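PDB 3E4G: ATP synthase subunit s, mitochondrial from Bos taurus, which regulates mitochondrial ATP synthase, being needed for its proton conduction and blocking a proton leak through an alternative exit pathway. Local coordinates for residues 27-41 / 61-73. The protein carries 1 engineered substitution. Residues are numbered along the deposited sequence; the frame is centred on the assembly and turned at random. Where two conformers were deposited one is given.
With MG (magnesium ion), chain B.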
# COMPACT_ATOMS: atom_id res chain seq x y z
N ALA A 27 -5.45 4.64 -9.96
CA ALA A 27 -4.75 3.77 -9.01
C ALA A 27 -5.27 2.36 -9.08
O ALA A 27 -4.51 1.40 -8.89
CB ALA A 27 -4.87 4.32 -7.58
N SER A 28 -6.58 2.19 -9.30
CA SER A 28 -7.14 0.86 -9.44
C SER A 28 -6.51 0.14 -10.63
O SER A 28 -6.20 -1.05 -10.57
CB SER A 28 -8.66 0.91 -9.68
OG SER A 28 -9.37 1.46 -8.56
N GLU A 29 -6.36 0.87 -11.72
CA GLU A 29 -5.73 0.30 -12.95
C GLU A 29 -4.29 -0.10 -12.65
O GLU A 29 -3.83 -1.19 -13.04
CB GLU A 29 -5.80 1.31 -14.07
CG GLU A 29 -7.24 1.47 -14.62
CD GLU A 29 -7.48 2.62 -15.50
OE1 GLU A 29 -6.60 3.44 -15.73
OE2 GLU A 29 -8.65 2.67 -16.02
N TRP A 30 -3.52 0.77 -12.02
CA TRP A 30 -2.14 0.47 -11.61
C TRP A 30 -2.09 -0.79 -10.75
O TRP A 30 -1.32 -1.73 -11.01
CB TRP A 30 -1.54 1.67 -10.86
CG TRP A 30 -0.31 1.35 -10.10
CD1 TRP A 30 0.88 0.85 -10.54
CD2 TRP A 30 -0.16 1.49 -8.67
NE1 TRP A 30 1.76 0.69 -9.51
CE2 TRP A 30 1.14 1.08 -8.33
CE3 TRP A 30 -1.02 1.96 -7.65
CZ2 TRP A 30 1.62 1.07 -7.01
CZ3 TRP A 30 -0.55 1.97 -6.36
CH2 TRP A 30 0.72 1.51 -6.03
N LEU A 31 -2.92 -0.82 -9.71
CA LEU A 31 -2.85 -1.97 -8.79
C LEU A 31 -3.22 -3.25 -9.51
O LEU A 31 -2.50 -4.26 -9.40
CB LEU A 31 -3.74 -1.69 -7.57
CG LEU A 31 -3.04 -0.70 -6.62
CD1 LEU A 31 -4.03 0.05 -5.73
CD2 LEU A 31 -1.99 -1.38 -5.77
N LEU A 32 -4.33 -3.26 -10.24
CA LEU A 32 -4.73 -4.54 -10.84
C LEU A 32 -3.74 -4.95 -11.96
O LEU A 32 -3.44 -6.14 -12.09
CB LEU A 32 -6.17 -4.58 -11.32
CG LEU A 32 -7.18 -4.97 -10.23
CD1 LEU A 32 -7.26 -3.96 -9.05
CD2 LEU A 32 -8.58 -5.08 -10.89
N ARG A 33 -3.21 -4.01 -12.75
CA ARG A 33 -2.27 -4.44 -13.80
C ARG A 33 -1.01 -5.02 -13.18
O ARG A 33 -0.31 -5.83 -13.81
CB ARG A 33 -1.96 -3.30 -14.82
CG ARG A 33 -1.04 -2.22 -14.31
CD ARG A 33 -1.26 -0.95 -15.11
NE ARG A 33 -0.25 0.05 -14.76
CZ ARG A 33 -0.44 1.37 -14.78
NH1 ARG A 33 -1.61 1.87 -15.20
NH2 ARG A 33 0.53 2.18 -14.38
N CYS A 34 -0.68 -4.60 -11.93
CA CYS A 34 0.47 -5.08 -11.20
C CYS A 34 0.15 -6.27 -10.31
O CYS A 34 0.99 -6.65 -9.46
CB CYS A 34 1.10 -3.94 -10.37
SG CYS A 34 1.90 -2.67 -11.35
N GLY A 35 -1.00 -6.92 -10.49
CA GLY A 35 -1.30 -8.13 -9.73
C GLY A 35 -1.77 -7.90 -8.32
O GLY A 35 -1.67 -8.82 -7.48
N ALA A 36 -2.30 -6.71 -8.01
CA ALA A 36 -2.93 -6.42 -6.76
C ALA A 36 -4.47 -6.37 -6.95
O ALA A 36 -5.00 -6.47 -8.09
CB ALA A 36 -2.37 -5.13 -6.16
N MET A 37 -5.17 -6.18 -5.87
CA MET A 37 -6.65 -6.09 -5.86
C MET A 37 -7.02 -4.84 -5.02
O MET A 37 -6.29 -4.41 -4.13
CB MET A 37 -7.26 -7.35 -5.19
CG MET A 37 -6.87 -8.64 -5.89
SD MET A 37 -7.59 -10.04 -4.96
CE MET A 37 -6.93 -11.40 -5.89
N VAL A 38 -8.21 -4.31 -5.33
CA VAL A 38 -8.76 -3.19 -4.54
C VAL A 38 -10.23 -3.48 -4.22
O VAL A 38 -10.91 -4.22 -4.95
CB VAL A 38 -8.68 -1.83 -5.25
CG1 VAL A 38 -7.19 -1.50 -5.60
CG2 VAL A 38 -9.55 -1.68 -6.47
N ARG A 39 -10.71 -2.86 -3.17
CA ARG A 39 -12.14 -2.93 -2.81
C ARG A 39 -12.60 -1.52 -2.53
O ARG A 39 -11.95 -0.76 -1.78
CB ARG A 39 -12.37 -3.80 -1.59
CG ARG A 39 -13.88 -4.00 -1.32
CD ARG A 39 -14.16 -4.85 -0.10
NE ARG A 39 -13.55 -4.35 1.12
CZ ARG A 39 -13.88 -3.19 1.70
NH1 ARG A 39 -14.93 -2.46 1.25
NH2 ARG A 39 -13.17 -2.74 2.71
N TYR A 40 -13.72 -1.14 -3.16
CA TYR A 40 -14.26 0.23 -3.00
C TYR A 40 -15.15 0.33 -1.77
O TYR A 40 -15.84 -0.61 -1.33
CB TYR A 40 -15.08 0.59 -4.25
CG TYR A 40 -14.24 0.59 -5.49
CD1 TYR A 40 -13.06 1.33 -5.56
CD2 TYR A 40 -14.62 -0.14 -6.64
CE1 TYR A 40 -12.28 1.33 -6.71
CE2 TYR A 40 -13.86 -0.12 -7.77
CZ TYR A 40 -12.68 0.62 -7.81
OH TYR A 40 -11.93 0.58 -8.98
N HIS A 41 -15.14 1.56 -1.21
CA HIS A 41 -16.15 1.92 -0.20
C HIS A 41 -17.52 1.55 -0.73
O HIS A 41 -17.89 1.84 -1.85
CB HIS A 41 -16.10 3.42 0.08
CG HIS A 41 -15.01 3.79 1.00
ND1 HIS A 41 -15.15 3.70 2.36
CD2 HIS A 41 -13.72 4.22 0.73
CE1 HIS A 41 -14.00 4.06 2.89
NE2 HIS A 41 -13.10 4.35 1.94
N TYR A 61 -16.34 5.65 -7.52
CA TYR A 61 -15.80 4.55 -6.70
C TYR A 61 -14.50 5.00 -6.05
O TYR A 61 -13.59 5.51 -6.72
CB TYR A 61 -15.62 3.31 -7.55
CG TYR A 61 -16.93 2.73 -7.99
CD1 TYR A 61 -17.79 2.22 -7.04
CD2 TYR A 61 -17.34 2.82 -9.33
CE1 TYR A 61 -19.08 1.79 -7.48
CE2 TYR A 61 -18.61 2.38 -9.79
CZ TYR A 61 -19.35 1.87 -8.87
OH TYR A 61 -20.69 1.43 -9.25
N LYS A 62 -14.46 4.80 -4.75
CA LYS A 62 -13.31 5.26 -3.93
C LYS A 62 -12.69 4.05 -3.26
O LYS A 62 -13.36 3.25 -2.59
CB LYS A 62 -13.77 6.22 -2.84
CG LYS A 62 -14.56 7.45 -3.37
CD LYS A 62 -13.79 8.28 -4.39
CE LYS A 62 -14.64 9.51 -4.77
NZ LYS A 62 -13.93 10.31 -5.83
N ILE A 63 -11.37 3.88 -3.43
CA ILE A 63 -10.68 2.76 -2.80
C ILE A 63 -10.76 2.84 -1.28
O ILE A 63 -10.35 3.87 -0.70
CB ILE A 63 -9.21 2.68 -3.28
CG1 ILE A 63 -9.15 2.47 -4.80
CG2 ILE A 63 -8.46 1.60 -2.51
CD1 ILE A 63 -7.72 2.66 -5.38
N GLN A 64 -11.22 1.77 -0.66
CA GLN A 64 -11.16 1.61 0.79
C GLN A 64 -10.03 0.71 1.22
O GLN A 64 -9.39 0.93 2.26
CB GLN A 64 -12.53 1.04 1.33
CG GLN A 64 -12.51 0.92 2.84
CD GLN A 64 -13.94 0.67 3.39
OE1 GLN A 64 -14.75 0.04 2.71
NE2 GLN A 64 -14.21 1.16 4.59
N ALA A 65 -9.82 -0.40 0.49
CA ALA A 65 -8.85 -1.42 0.87
C ALA A 65 -8.06 -1.84 -0.37
O ALA A 65 -8.58 -1.92 -1.47
CB ALA A 65 -9.56 -2.63 1.49
N ILE A 66 -6.79 -2.15 -0.11
CA ILE A 66 -5.85 -2.65 -1.12
C ILE A 66 -5.27 -3.94 -0.62
O ILE A 66 -4.85 -4.03 0.54
CB ILE A 66 -4.73 -1.62 -1.37
CG1 ILE A 66 -5.34 -0.33 -1.95
CG2 ILE A 66 -3.64 -2.21 -2.28
CD1 ILE A 66 -4.37 0.86 -1.96
N ASP A 67 -5.21 -4.96 -1.49
CA ASP A 67 -4.59 -6.23 -1.16
C ASP A 67 -3.62 -6.56 -2.27
O ASP A 67 -4.05 -7.00 -3.36
CB ASP A 67 -5.63 -7.35 -0.98
CG ASP A 67 -5.03 -8.66 -0.66
OD1 ASP A 67 -3.78 -8.79 -0.69
OD2 ASP A 67 -5.85 -9.57 -0.33
N ALA A 68 -2.35 -6.25 -2.07
CA ALA A 68 -1.30 -6.50 -3.05
C ALA A 68 -0.56 -7.73 -2.62
O ALA A 68 0.35 -7.66 -1.76
CB ALA A 68 -0.38 -5.27 -3.14
N THR A 69 -0.95 -8.88 -3.17
CA THR A 69 -0.30 -10.17 -2.89
C THR A 69 0.32 -10.65 -4.17
O THR A 69 -0.33 -10.70 -5.21
CB THR A 69 -1.35 -11.17 -2.34
OG1 THR A 69 -1.82 -10.67 -1.06
CG2 THR A 69 -0.72 -12.56 -2.10
N ASP A 70 1.60 -11.04 -4.11
CA ASP A 70 2.30 -11.54 -5.30
C ASP A 70 2.18 -10.49 -6.41
O ASP A 70 1.86 -10.78 -7.56
CB ASP A 70 1.76 -12.89 -5.74
CG ASP A 70 2.23 -14.02 -4.84
OD1 ASP A 70 3.48 -14.11 -4.70
OD2 ASP A 70 1.45 -14.84 -4.37
N SER A 71 2.51 -9.24 -6.07
CA SER A 71 2.34 -8.08 -6.94
C SER A 71 3.71 -7.49 -7.29
O SER A 71 4.66 -7.57 -6.49
CB SER A 71 1.49 -7.06 -6.21
OG SER A 71 1.41 -5.81 -6.87
N CYS A 72 3.78 -6.81 -8.44
CA CYS A 72 5.03 -6.14 -8.88
C CYS A 72 5.05 -4.68 -8.59
O CYS A 72 5.94 -3.97 -9.12
CB CYS A 72 5.28 -6.44 -10.40
SG CYS A 72 4.08 -5.66 -11.48
N ILE A 73 4.20 -4.18 -7.70
CA ILE A 73 4.26 -2.76 -7.34
C ILE A 73 5.60 -2.45 -6.70
O ILE A 73 6.21 -3.21 -5.96
CB ILE A 73 3.09 -2.35 -6.45
CG1 ILE A 73 3.05 -3.15 -5.12
CG2 ILE A 73 1.78 -2.42 -7.22
CD1 ILE A 73 1.84 -2.71 -4.24
MG MG B . -2.27 -10.73 -6.49
O HOH W 1 -16.85 3.91 -3.42
O HOH W 2 -0.73 -11.90 -8.11
O HOH W 3 -2.86 -12.77 -5.43
O HOH W 4 -3.99 -10.98 -8.15
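Gly35 O (2.2 Å) and Thr69 O (2.3 Å) both bind the magnesium ion, three waters completing the five ligands seen. Here the end of the N-terminal domain runs into the first leucine-rich repeats: strand 37-40, outermost in the sheet, lies antiparallel to strand 63-69. Met37 and Asp67 form a hydrogen-bonded pair, N to O 2.9 Å each way, and a classic beta bulge sets Gln64 and Ala65 opposite Arg39, whose O accepts from both backbone N atoms. Gly35, at positive phi, ends helix 23-33 in a Schellman motif. Just before it, Cys34 O takes Cys72 N in the carbonyl plane and, from above that plane, Ser71 OG at 2.8 Å. Bent at chi3 (56°), Arg39 brings NH1 to Gln64 OE1 at 2.9 Å, the oxygen in the guanidinium plane. Between helix and sheet, Leu31 CD1 meets Ile66 CD1, and Ile73 CG2 touches Cys34 CB and, obliquely, Trp30 CZ2. Tyr61 CB sits over the centre of the Tyr40 ring, whose CE1 touches Ile63 CG1; an alanine in place of Tyr40 would probably open a gap beside both. At the bulge, the Gln64 amide stacks on the His41 ring, planes 27° apart, Gln64 CB 3.5 Å from the His41 centroid.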